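Local coordinates for protein hydrolase (Thermococcus thioreducens, PDB 6IAH) that probably hydrolyses phosphate monoesters, of diverse kinds, as a magnesium-binding phosphatase of the haloacid dehalogenase superfamily, at residues 1-6 / 231-236; 195-200 / 218-223; 136-141 / 164-169; 9-14 / 130-135. All blocks are in the same frame, centred on the assembly; numbering follows the deposited sequence. Where two conformers were deposited one is given.

Contact 1 (1-6 / 231-236); sequences MWIVFD and EFLENA. With MG (magnesium ion), chain B.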
# COMPACT_ATOMS: atom_id res chain seq x y z
N MET A 1 -16.96 2.05 -21.02
CA MET A 1 -16.54 0.97 -20.11
C MET A 1 -15.53 1.60 -19.15
O MET A 1 -14.74 2.46 -19.56
CB MET A 1 -15.89 -0.18 -20.93
CG MET A 1 -16.76 -0.76 -22.05
SD MET A 1 -18.15 -1.77 -21.46
CE MET A 1 -17.22 -3.13 -20.73
N TRP A 2 -15.55 1.15 -17.89
CA TRP A 2 -14.60 1.61 -16.86
C TRP A 2 -13.34 0.77 -16.92
O TRP A 2 -13.44 -0.42 -17.06
CB TRP A 2 -15.19 1.45 -15.48
CG TRP A 2 -16.13 2.58 -15.05
CD1 TRP A 2 -17.45 2.61 -15.22
CD2 TRP A 2 -15.78 3.80 -14.36
NE1 TRP A 2 -17.98 3.74 -14.68
CE2 TRP A 2 -16.97 4.51 -14.17
CE3 TRP A 2 -14.60 4.35 -13.89
CZ2 TRP A 2 -17.00 5.74 -13.51
CZ3 TRP A 2 -14.63 5.53 -13.20
CH2 TRP A 2 -15.81 6.24 -13.03
N ILE A 3 -12.19 1.41 -16.82
CA ILE A 3 -10.96 0.73 -16.43
C ILE A 3 -10.54 1.37 -15.06
O ILE A 3 -10.22 2.54 -14.97
CB ILE A 3 -9.87 0.86 -17.48
CG1 ILE A 3 -10.33 0.29 -18.84
CG2 ILE A 3 -8.59 0.20 -17.01
CD1 ILE A 3 -9.37 0.55 -19.96
N VAL A 4 -10.56 0.55 -14.03
CA VAL A 4 -10.26 0.93 -12.66
C VAL A 4 -8.98 0.25 -12.25
O VAL A 4 -8.80 -0.94 -12.51
CB VAL A 4 -11.37 0.61 -11.74
CG1 VAL A 4 -11.16 1.28 -10.37
CG2 VAL A 4 -12.69 1.15 -12.32
N PHE A 5 -8.11 1.01 -11.62
CA PHE A 5 -6.76 0.51 -11.25
C PHE A 5 -6.58 0.54 -9.72
O PHE A 5 -7.05 1.45 -8.99
CB PHE A 5 -5.65 1.41 -11.83
CG PHE A 5 -5.80 1.74 -13.27
CD1 PHE A 5 -5.27 0.90 -14.23
CD2 PHE A 5 -6.39 2.97 -13.66
CE1 PHE A 5 -5.37 1.22 -15.57
CE2 PHE A 5 -6.49 3.31 -14.99
CZ PHE A 5 -5.95 2.43 -15.96
N ASP A 6 -5.85 -0.45 -9.24
CA ASP A 6 -5.04 -0.32 -8.03
C ASP A 6 -3.85 0.59 -8.38
O ASP A 6 -3.50 0.73 -9.55
CB ASP A 6 -4.55 -1.73 -7.61
CG ASP A 6 -3.71 -1.73 -6.30
OD1 ASP A 6 -4.01 -0.99 -5.34
OD2 ASP A 6 -2.73 -2.50 -6.27
N GLU A 231 0.63 -3.21 -21.16
CA GLU A 231 0.18 -4.18 -22.16
C GLU A 231 -1.33 -4.29 -22.09
O GLU A 231 -2.02 -4.34 -23.11
CB GLU A 231 0.81 -5.54 -21.91
CG GLU A 231 0.37 -6.63 -22.87
CD GLU A 231 1.17 -7.88 -22.62
OE1 GLU A 231 2.36 -7.85 -22.97
OE2 GLU A 231 0.68 -8.83 -21.95
N PHE A 232 -1.85 -4.30 -20.87
CA PHE A 232 -3.29 -4.26 -20.72
C PHE A 232 -3.93 -3.07 -21.45
O PHE A 232 -4.93 -3.21 -22.20
CB PHE A 232 -3.71 -4.27 -19.26
CG PHE A 232 -5.21 -4.21 -19.15
CD1 PHE A 232 -5.95 -5.35 -19.41
CD2 PHE A 232 -5.85 -2.99 -19.04
CE1 PHE A 232 -7.31 -5.32 -19.41
CE2 PHE A 232 -7.25 -2.95 -19.07
CZ PHE A 232 -7.93 -4.11 -19.25
N LEU A 233 -3.38 -1.88 -21.22
CA LEU A 233 -3.99 -0.68 -21.83
C LEU A 233 -3.86 -0.65 -23.34
O LEU A 233 -4.78 -0.26 -24.02
CB LEU A 233 -3.44 0.62 -21.26
CG LEU A 233 -3.96 0.93 -19.85
CD1 LEU A 233 -3.16 2.07 -19.27
CD2 LEU A 233 -5.46 1.24 -19.77
N GLU A 234 -2.74 -1.12 -23.86
CA GLU A 234 -2.57 -1.25 -25.28
C GLU A 234 -3.54 -2.24 -25.92
O GLU A 234 -4.12 -1.93 -26.93
CB GLU A 234 -1.15 -1.72 -25.58
CG GLU A 234 -0.17 -0.63 -25.43
CD GLU A 234 1.24 -1.13 -25.62
OE1 GLU A 234 1.50 -2.33 -25.34
OE2 GLU A 234 2.06 -0.30 -26.05
N ASN A 235 -3.73 -3.41 -25.29
CA ASN A 235 -4.72 -4.36 -25.79
C ASN A 235 -6.10 -3.75 -25.77
O ASN A 235 -6.84 -3.87 -26.72
CB ASN A 235 -4.74 -5.63 -24.96
CG ASN A 235 -3.47 -6.43 -25.09
OD1 ASN A 235 -2.68 -6.20 -25.98
ND2 ASN A 235 -3.28 -7.37 -24.20
N ALA A 236 -6.42 -3.02 -24.72
CA ALA A 236 -7.78 -2.41 -24.61
C ALA A 236 -8.03 -1.37 -25.71
O ALA A 236 -9.12 -1.29 -26.29
CB ALA A 236 -7.97 -1.78 -23.26
MG MG B . -1.49 -3.37 -5.10
O HOH W 1 -1.79 -2.07 -3.61
O HOH W 2 0.08 -4.15 -4.16
O HOH W 3 -2.98 -4.67 -4.37

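Contact 2 (195-200 / 218-223); sequences VYIGDT and DFVMVG. With MG (magnesium ion), chain B.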
# COMPACT_ATOMS: atom_id res chain seq x y z
N VAL A 195 -13.63 -3.17 -15.79
CA VAL A 195 -12.60 -4.06 -15.30
C VAL A 195 -11.77 -3.37 -14.20
O VAL A 195 -11.55 -2.14 -14.26
CB VAL A 195 -11.70 -4.53 -16.46
CG1 VAL A 195 -11.05 -3.38 -17.21
CG2 VAL A 195 -10.65 -5.56 -15.99
N TYR A 196 -11.32 -4.17 -13.21
CA TYR A 196 -10.40 -3.73 -12.19
C TYR A 196 -9.09 -4.41 -12.45
O TYR A 196 -9.07 -5.60 -12.61
CB TYR A 196 -10.88 -4.08 -10.78
CG TYR A 196 -10.07 -3.41 -9.69
CD1 TYR A 196 -10.23 -2.04 -9.41
CD2 TYR A 196 -9.11 -4.11 -8.94
CE1 TYR A 196 -9.45 -1.42 -8.43
CE2 TYR A 196 -8.36 -3.50 -7.94
CZ TYR A 196 -8.50 -2.16 -7.70
OH TYR A 196 -7.72 -1.55 -6.73
N ILE A 197 -8.00 -3.63 -12.42
CA ILE A 197 -6.60 -4.15 -12.59
C ILE A 197 -5.89 -4.12 -11.25
O ILE A 197 -5.67 -3.03 -10.71
CB ILE A 197 -5.81 -3.28 -13.58
CG1 ILE A 197 -6.63 -2.87 -14.81
CG2 ILE A 197 -4.47 -3.95 -13.93
CD1 ILE A 197 -7.31 -3.99 -15.52
N GLY A 198 -5.54 -5.33 -10.71
CA GLY A 198 -4.91 -5.49 -9.41
C GLY A 198 -3.60 -6.27 -9.59
O GLY A 198 -3.33 -6.73 -10.68
N ASP A 199 -2.82 -6.31 -8.53
CA ASP A 199 -1.59 -7.15 -8.45
C ASP A 199 -1.68 -8.24 -7.34
O ASP A 199 -0.84 -9.06 -7.27
CB ASP A 199 -0.38 -6.25 -8.26
CG ASP A 199 -0.35 -5.54 -6.91
OD1 ASP A 199 -1.32 -4.82 -6.51
OD2 ASP A 199 0.68 -5.67 -6.22
N THR A 200 -2.70 -8.24 -6.48
CA THR A 200 -2.72 -9.19 -5.37
C THR A 200 -4.00 -9.97 -5.30
O THR A 200 -4.99 -9.59 -5.89
CB THR A 200 -2.52 -8.51 -3.99
OG1 THR A 200 -3.63 -7.65 -3.69
CG2 THR A 200 -1.21 -7.82 -3.94
N ASP A 218 -15.09 -7.39 -14.43
CA ASP A 218 -13.90 -8.18 -14.73
C ASP A 218 -12.75 -7.83 -13.83
O ASP A 218 -12.65 -6.71 -13.30
CB ASP A 218 -13.47 -7.99 -16.18
CG ASP A 218 -14.50 -8.56 -17.20
OD1 ASP A 218 -15.26 -9.52 -16.92
OD2 ASP A 218 -14.52 -8.01 -18.33
N PHE A 219 -11.82 -8.79 -13.71
CA PHE A 219 -10.67 -8.58 -12.92
C PHE A 219 -9.48 -9.07 -13.71
O PHE A 219 -9.57 -10.14 -14.32
CB PHE A 219 -10.74 -9.35 -11.59
CG PHE A 219 -9.42 -9.37 -10.84
CD1 PHE A 219 -8.91 -8.17 -10.26
CD2 PHE A 219 -8.62 -10.54 -10.78
CE1 PHE A 219 -7.69 -8.17 -9.61
CE2 PHE A 219 -7.40 -10.52 -10.13
CZ PHE A 219 -6.93 -9.34 -9.53
N VAL A 220 -8.39 -8.29 -13.72
CA VAL A 220 -7.12 -8.68 -14.35
C VAL A 220 -5.99 -8.53 -13.35
O VAL A 220 -5.83 -7.46 -12.71
CB VAL A 220 -6.90 -7.83 -15.63
CG1 VAL A 220 -5.50 -7.95 -16.21
CG2 VAL A 220 -7.93 -8.21 -16.68
N MET A 221 -5.15 -9.55 -13.26
CA MET A 221 -4.07 -9.52 -12.34
C MET A 221 -2.80 -9.37 -13.10
O MET A 221 -2.43 -10.27 -13.86
CB MET A 221 -4.02 -10.76 -11.48
CG MET A 221 -2.85 -10.67 -10.49
SD MET A 221 -2.64 -12.05 -9.38
CE MET A 221 -4.15 -11.89 -8.40
N VAL A 222 -2.10 -8.25 -12.89
CA VAL A 222 -0.82 -8.02 -13.56
C VAL A 222 0.16 -9.09 -13.16
O VAL A 222 0.13 -9.53 -12.02
CB VAL A 222 -0.28 -6.60 -13.37
CG1 VAL A 222 -1.26 -5.61 -13.96
CG2 VAL A 222 0.03 -6.30 -11.89
N GLY A 223 0.97 -9.53 -14.11
CA GLY A 223 2.00 -10.57 -13.84
C GLY A 223 1.47 -12.02 -13.84
O GLY A 223 2.26 -12.98 -13.73
MG MG B . -1.49 -3.37 -5.10
O HOH W 4 0.48 -9.61 -9.45
O HOH W 2 0.08 -4.15 -4.16
O HOH W 3 -2.98 -4.67 -4.37
O HOH W 1 -1.79 -2.07 -3.61

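Contact 3 (136-141 / 164-169); sequences LLERAS and IGFKFE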
# COMPACT_ATOMS: atom_id res chain seq x y z
N LEU A 136 -0.28 6.28 -22.30
CA LEU A 136 -1.41 5.33 -22.33
C LEU A 136 -2.64 5.78 -21.56
O LEU A 136 -3.77 5.52 -22.03
CB LEU A 136 -1.00 3.93 -21.93
CG LEU A 136 0.03 3.30 -22.87
CD1 LEU A 136 0.60 2.00 -22.32
CD2 LEU A 136 -0.57 3.07 -24.27
N LEU A 137 -2.46 6.42 -20.41
CA LEU A 137 -3.61 6.86 -19.62
C LEU A 137 -4.32 7.97 -20.39
O LEU A 137 -5.54 8.09 -20.37
CB LEU A 137 -3.19 7.33 -18.21
CG LEU A 137 -2.65 6.24 -17.29
CD1 LEU A 137 -1.94 6.81 -16.10
CD2 LEU A 137 -3.74 5.27 -16.86
N GLU A 138 -3.52 8.84 -20.99
CA GLU A 138 -4.02 9.90 -21.82
C GLU A 138 -4.77 9.32 -22.98
O GLU A 138 -5.94 9.66 -23.22
CB GLU A 138 -2.89 10.81 -22.29
CG GLU A 138 -2.26 11.67 -21.19
CD GLU A 138 -0.80 12.15 -21.51
OE1 GLU A 138 -0.33 12.08 -22.69
OE2 GLU A 138 -0.10 12.59 -20.56
N ARG A 139 -4.14 8.38 -23.66
CA ARG A 139 -4.85 7.77 -24.78
C ARG A 139 -6.14 7.10 -24.36
O ARG A 139 -7.19 7.32 -24.99
CB ARG A 139 -3.95 6.78 -25.51
CG ARG A 139 -2.94 7.49 -26.34
CD ARG A 139 -1.87 6.53 -26.72
NE ARG A 139 -2.41 5.40 -27.49
CZ ARG A 139 -1.72 4.34 -27.88
NH1 ARG A 139 -0.45 4.23 -27.57
NH2 ARG A 139 -2.33 3.35 -28.57
N ALA A 140 -6.10 6.34 -23.24
CA ALA A 140 -7.28 5.60 -22.79
C ALA A 140 -8.41 6.47 -22.33
O ALA A 140 -9.55 6.09 -22.54
CB ALA A 140 -6.93 4.63 -21.73
N SER A 141 -8.08 7.63 -21.74
CA SER A 141 -9.09 8.57 -21.17
C SER A 141 -9.99 9.12 -22.22
O SER A 141 -11.13 9.57 -21.90
CB SER A 141 -8.39 9.73 -20.38
OG SER A 141 -7.71 10.60 -21.30
N ILE A 164 3.28 9.34 -11.39
CA ILE A 164 2.71 8.85 -12.63
C ILE A 164 2.74 9.92 -13.72
O ILE A 164 3.06 9.62 -14.86
CB ILE A 164 1.25 8.36 -12.41
CG1 ILE A 164 1.26 7.12 -11.52
CG2 ILE A 164 0.54 8.06 -13.73
CD1 ILE A 164 -0.03 6.81 -10.83
N GLY A 165 2.45 11.16 -13.36
CA GLY A 165 2.29 12.23 -14.29
C GLY A 165 0.92 12.22 -14.92
O GLY A 165 0.77 12.53 -16.12
N PHE A 166 -0.08 11.87 -14.12
CA PHE A 166 -1.47 11.86 -14.57
C PHE A 166 -2.36 12.02 -13.39
O PHE A 166 -2.11 11.45 -12.32
CB PHE A 166 -1.77 10.56 -15.33
CG PHE A 166 -3.16 10.52 -15.95
CD1 PHE A 166 -3.37 10.99 -17.25
CD2 PHE A 166 -4.21 9.94 -15.29
CE1 PHE A 166 -4.63 10.93 -17.81
CE2 PHE A 166 -5.49 9.87 -15.85
CZ PHE A 166 -5.69 10.36 -17.12
N LYS A 167 -3.42 12.80 -13.55
CA LYS A 167 -4.36 13.10 -12.48
C LYS A 167 -5.62 12.20 -12.60
O LYS A 167 -6.15 12.05 -13.69
CB LYS A 167 -4.74 14.60 -12.58
CG LYS A 167 -5.20 15.25 -11.28
CD LYS A 167 -4.55 16.63 -11.09
N PHE A 168 -6.09 11.60 -11.53
CA PHE A 168 -7.31 10.79 -11.58
C PHE A 168 -8.45 11.54 -10.90
O PHE A 168 -8.49 11.64 -9.68
CB PHE A 168 -7.12 9.45 -10.89
CG PHE A 168 -6.21 8.52 -11.63
CD1 PHE A 168 -6.72 7.67 -12.61
CD2 PHE A 168 -4.87 8.53 -11.40
CE1 PHE A 168 -5.90 6.81 -13.30
CE2 PHE A 168 -4.05 7.68 -12.09
CZ PHE A 168 -4.56 6.79 -13.03
N GLU A 169 -9.43 11.94 -11.71
CA GLU A 169 -10.62 12.61 -11.17
C GLU A 169 -11.57 11.70 -10.43
O GLU A 169 -12.29 12.15 -9.53
CB GLU A 169 -11.33 13.35 -12.30
CG GLU A 169 -10.41 14.46 -12.87
CD GLU A 169 -9.70 15.32 -11.78
OE1 GLU A 169 -10.37 15.87 -10.85
OE2 GLU A 169 -8.45 15.43 -11.83

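Contact 4 (9-14 / 130-135); sequences GVLIDV and PIVRRG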
# COMPACT_ATOMS: atom_id res chain seq x y z
N GLY A 9 1.89 -1.55 -7.09
CA GLY A 9 2.14 -2.81 -7.76
C GLY A 9 1.50 -2.85 -9.16
O GLY A 9 1.71 -3.84 -9.87
N VAL A 10 0.68 -1.84 -9.53
CA VAL A 10 0.02 -1.78 -10.84
C VAL A 10 0.47 -0.51 -11.58
O VAL A 10 1.13 -0.61 -12.62
CB VAL A 10 -1.53 -1.80 -10.69
CG1 VAL A 10 -2.21 -1.51 -12.02
CG2 VAL A 10 -2.00 -3.14 -10.13
N LEU A 11 0.09 0.68 -11.10
CA LEU A 11 0.57 1.94 -11.71
C LEU A 11 1.96 2.34 -11.25
O LEU A 11 2.67 3.00 -12.00
CB LEU A 11 -0.39 3.09 -11.44
CG LEU A 11 -1.83 2.80 -11.88
CD1 LEU A 11 -2.81 3.93 -11.49
CD2 LEU A 11 -1.96 2.51 -13.36
N ILE A 12 2.29 2.05 -9.98
CA ILE A 12 3.54 2.50 -9.33
C ILE A 12 4.23 1.31 -8.69
O ILE A 12 3.58 0.48 -7.99
CB ILE A 12 3.24 3.54 -8.23
CG1 ILE A 12 2.75 4.84 -8.89
CG2 ILE A 12 4.48 3.87 -7.42
CD1 ILE A 12 2.22 5.89 -7.93
N ASP A 13 5.54 1.21 -8.93
CA ASP A 13 6.40 0.23 -8.25
C ASP A 13 6.85 0.95 -6.99
O ASP A 13 7.61 1.94 -7.08
CB ASP A 13 7.60 -0.11 -9.12
CG ASP A 13 8.60 -1.05 -8.45
OD1 ASP A 13 8.55 -1.40 -7.26
OD2 ASP A 13 9.51 -1.44 -9.20
N VAL A 14 6.39 0.46 -5.84
CA VAL A 14 6.71 1.10 -4.57
C VAL A 14 7.91 0.41 -4.05
O VAL A 14 7.92 0.04 -2.85
CB VAL A 14 5.56 1.09 -3.54
CG1 VAL A 14 4.41 1.92 -4.10
CG2 VAL A 14 5.08 -0.32 -3.15
N PRO A 130 7.20 5.05 -11.62
CA PRO A 130 5.99 4.73 -12.38
C PRO A 130 6.16 3.40 -13.12
O PRO A 130 7.27 3.08 -13.59
CB PRO A 130 5.86 5.93 -13.33
CG PRO A 130 7.24 6.41 -13.50
CD PRO A 130 7.88 6.24 -12.18
N ILE A 131 5.13 2.56 -13.08
CA ILE A 131 5.04 1.43 -14.03
C ILE A 131 4.25 1.90 -15.25
O ILE A 131 4.67 1.74 -16.36
CB ILE A 131 4.39 0.17 -13.41
CG1 ILE A 131 5.16 -0.27 -12.16
CG2 ILE A 131 4.30 -0.94 -14.45
CD1 ILE A 131 4.40 -1.23 -11.25
N VAL A 132 3.12 2.55 -15.03
CA VAL A 132 2.29 2.97 -16.16
C VAL A 132 2.98 4.11 -16.96
O VAL A 132 3.78 4.87 -16.39
CB VAL A 132 0.88 3.32 -15.66
CG1 VAL A 132 0.89 4.60 -14.85
CG2 VAL A 132 -0.08 3.38 -16.82
N ARG A 133 2.75 4.16 -18.28
CA ARG A 133 3.22 5.23 -19.13
C ARG A 133 2.05 6.16 -19.20
O ARG A 133 0.96 5.73 -19.56
CB ARG A 133 3.58 4.73 -20.52
CG ARG A 133 4.75 3.74 -20.42
CD ARG A 133 5.42 3.55 -21.77
NE ARG A 133 4.48 3.22 -22.85
CZ ARG A 133 4.16 2.00 -23.28
NH1 ARG A 133 4.66 0.88 -22.74
NH2 ARG A 133 3.28 1.91 -24.29
N ARG A 134 2.29 7.44 -18.88
CA ARG A 134 1.23 8.46 -18.86
C ARG A 134 0.53 8.60 -20.23
O ARG A 134 -0.67 8.93 -20.31
CB ARG A 134 1.81 9.82 -18.36
CG ARG A 134 3.25 10.14 -18.77
CD ARG A 134 3.83 11.43 -18.13
NE ARG A 134 4.76 12.07 -19.07
CZ ARG A 134 6.09 12.01 -19.03
NH1 ARG A 134 6.74 11.37 -18.05
NH2 ARG A 134 6.79 12.61 -19.98
N GLY A 135 1.27 8.36 -21.30
CA GLY A 135 0.73 8.45 -22.69
C GLY A 135 -0.40 7.47 -22.89
O GLY A 135 -1.43 7.81 -23.51

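Contact 1 (1-6 / 231-236)
Ile3 and Phe5, on the first strand of the chain, meet the C-terminal helix through Phe232, Leu233 and Ala236, a purely apolar seam across the two segments. Ile3 uses both of its branches. With CG1 anti to the carbonyl carbon (chi1 -58°), Ile3 CD1 extends to 4.0 Å from Leu233 CD2, and it also lies 4.3 Å from Ala236 CB. The other branch, Ile3 CG2, approaches the Phe232 ring obliquely, 4.0 Å from Phe232 CE2. Leu233 CD2 serves a second partner too: it sits at the edge of the Phe5 ring, near its plane, 4.0 Å from Phe5 CZ. The area buried is 166 Å² and the segment axes are 11.7 Å apart, consistent with contact through side chains.

The polar chemistry lies at the strand's C-terminal end, away from the helix. Asp6 OD2 binds the magnesium ion at 1.9 Å, as the first aspartate of the DxD motif does in this superfamily. Asp6 OD1 takes a salt bridge from Lys179 and a weak bond from a metal-bound water.

In the Rossmann-like core, strand 2-5 runs between strands 145-149 and 194-198, and the segment 231-236 of helix 229-239 runs almost exactly antiparallel to it (178°). Phe232 also reaches Val195 and Ile197 of strand 194-198, while Leu233 packs on Leu136 and Leu137 of helix 134-141.

Contact 2 (195-200 / 218-223)
Tyr196 and Gly198 exchange four backbone hydrogen bonds with segment 218-223, forming the parallel ladder of a beta-alpha-beta crossover whose connecting helix is 201-213. Tyr196 N donates to Asp218 O at 2.9 Å and Val220 N returns a bond to Tyr196 O at 3.0 Å. One step on, Gly198 N reaches Val220 O at 2.9 Å, and Val222 N closes the series on Gly198 O at 3.0 Å. The N-H...O angles of 161° to 165° show straight bonds, between strand segments inclined by only 21°.

Just past the ladder, Asp199 OD1 binds the magnesium ion at 2.0 Å, completing with Asp6 OD2 and the backbone O of Asp8 the protein part of its shell. A water donating to both Asp199 O and Val222 O bridges the two chain segments where they leave the strands.

Packing follows on both faces of the sheet. Ile197 and Val220 lie side by side on one, and Ile197 CG2 meets Val222 CG1 at 3.6 Å. On the other, Phe219 CD1 lies at the edge of the Tyr196 ring, and CE1 passes beside Gly198, which has no side chain to obstruct it. The bent chain of Met221 brings Met221 CE into the plane of the Phe219 ring at its edge, 3.5 Å from Thr200 O.

Contact 3 (136-141 / 164-169)
Leu137 and Phe166 form the centre of an apolar helix-to-loop contact, in which one side of helix 134-141 is packed against by the connection between helix 154-164 and strand 171-172. Leu137 CB stands almost squarely above the Phe166 ring, 3.7 Å from its centroid and 8° off the normal, which meets the definition of a CH-pi contact. The phenyl group gets there because its CG is anti to the backbone N (chi1 -175°), turning the ring onto helix 134-141. Leu137 CD1 continues past this ring, reaching 3.8 Å from Phe166 CB and 4.0 Å from Phe168 CZ.

Phe166 is held at its rim as well. Its CD2 rests over the centre of the Phe168 ring, 3.8 Å above that plane, while Ser141 CB lies near the Phe166 plane at the edge, 4.3 Å from Phe166 CZ. Glu138 adds its methylene, Glu138 CG coming to 4.1 Å from Phe166 CD1. Replacing Phe166 by an alanine would probably open a gap under Leu137 CB and leave the Phe168 ring without the carbon packed on its face.

Gly165, with positive phi (82°), ends the preceding helix and starts the turn that delivers Phe166. The Ser141 OG bond to Glu138 O, 2.8 Å, stays within helix 134-141. What crosses between the segments is apolar and CH-pi contact, consistent with a loop placed largely by ring packing, with Phe168 N also bonded to Glu161.

Contact 4 (9-14 / 130-135)
Ile131 lies across residues 9-13, a turn leading into strand 12-13, because CG1 is anti to its carbonyl carbon (chi1 -56°) and CD1 continues the extended chain (chi2 163°). This carries Ile131 CD1 to 3.6 Å from Asp13 N, while Ile131 CB sits 3.4 Å from Val10 O. The turn and short strand directly follow the DxD motif, consistent with the squiggle and flap of haloacid dehalogenase phosphatases. Strand 129-130 pairs antiparallel with 12-13, Ile12 and Pro130 making a non-hydrogen-bonded pair.

Polar contact converges on one atom, Leu11 O. Ile131 N donates to Leu11 O at 2.7 Å from above the carbonyl plane, and Val132 N to the same Leu11 O at 3.1 Å from the same face of that plane. Two successive amides thus grip the turn just before helix 134-141 begins.

Leu11 and Val132 run side by side, pointing the same way, with Leu11 CD2 3.7 Å from Val132 CB. Ile131 CG1 also packs at 3.9 Å on CB of Asp13, which has been seen as part of a second magnesium site. Shortening Ile131 to an alanine would remove the CG1-CD1 arm and is likely to leave a gap beside Asp13 N and CB, giving that side chain more freedom to move.

Beyond the segments, Leu11 and Val132 both touch Ile164 and Val229. Inside the turn, Gly9 N closes the loop on Ile12 O at 2.8 Å.

Overall arrangement
All four contacts belong to the magnesium-binding, Rossmann-like core. Contact 1 joins the chain's two ends, and the other three are nested within the loop it closes; in series these run contact 4, contact 3, contact 2. Contacts 1 and 2, with centres about 9 Å apart, share the parallel sheet, where strands 2-5 and 194-198 are neighbours, and Asp6 and Asp199 meet at one magnesium ion. Contacts 3 and 4, centres about 11 Å apart, share helix 134-141. Phe5 connects contact 1 to both through Leu137, Phe168 and Leu11. Contacts 2 and 3 do not touch, their nearest atoms being about 9 Å apart. Contacts 1, 2 and 4 thus bring sequence-distant residues to the metal sites, with contact 3 packed behind them.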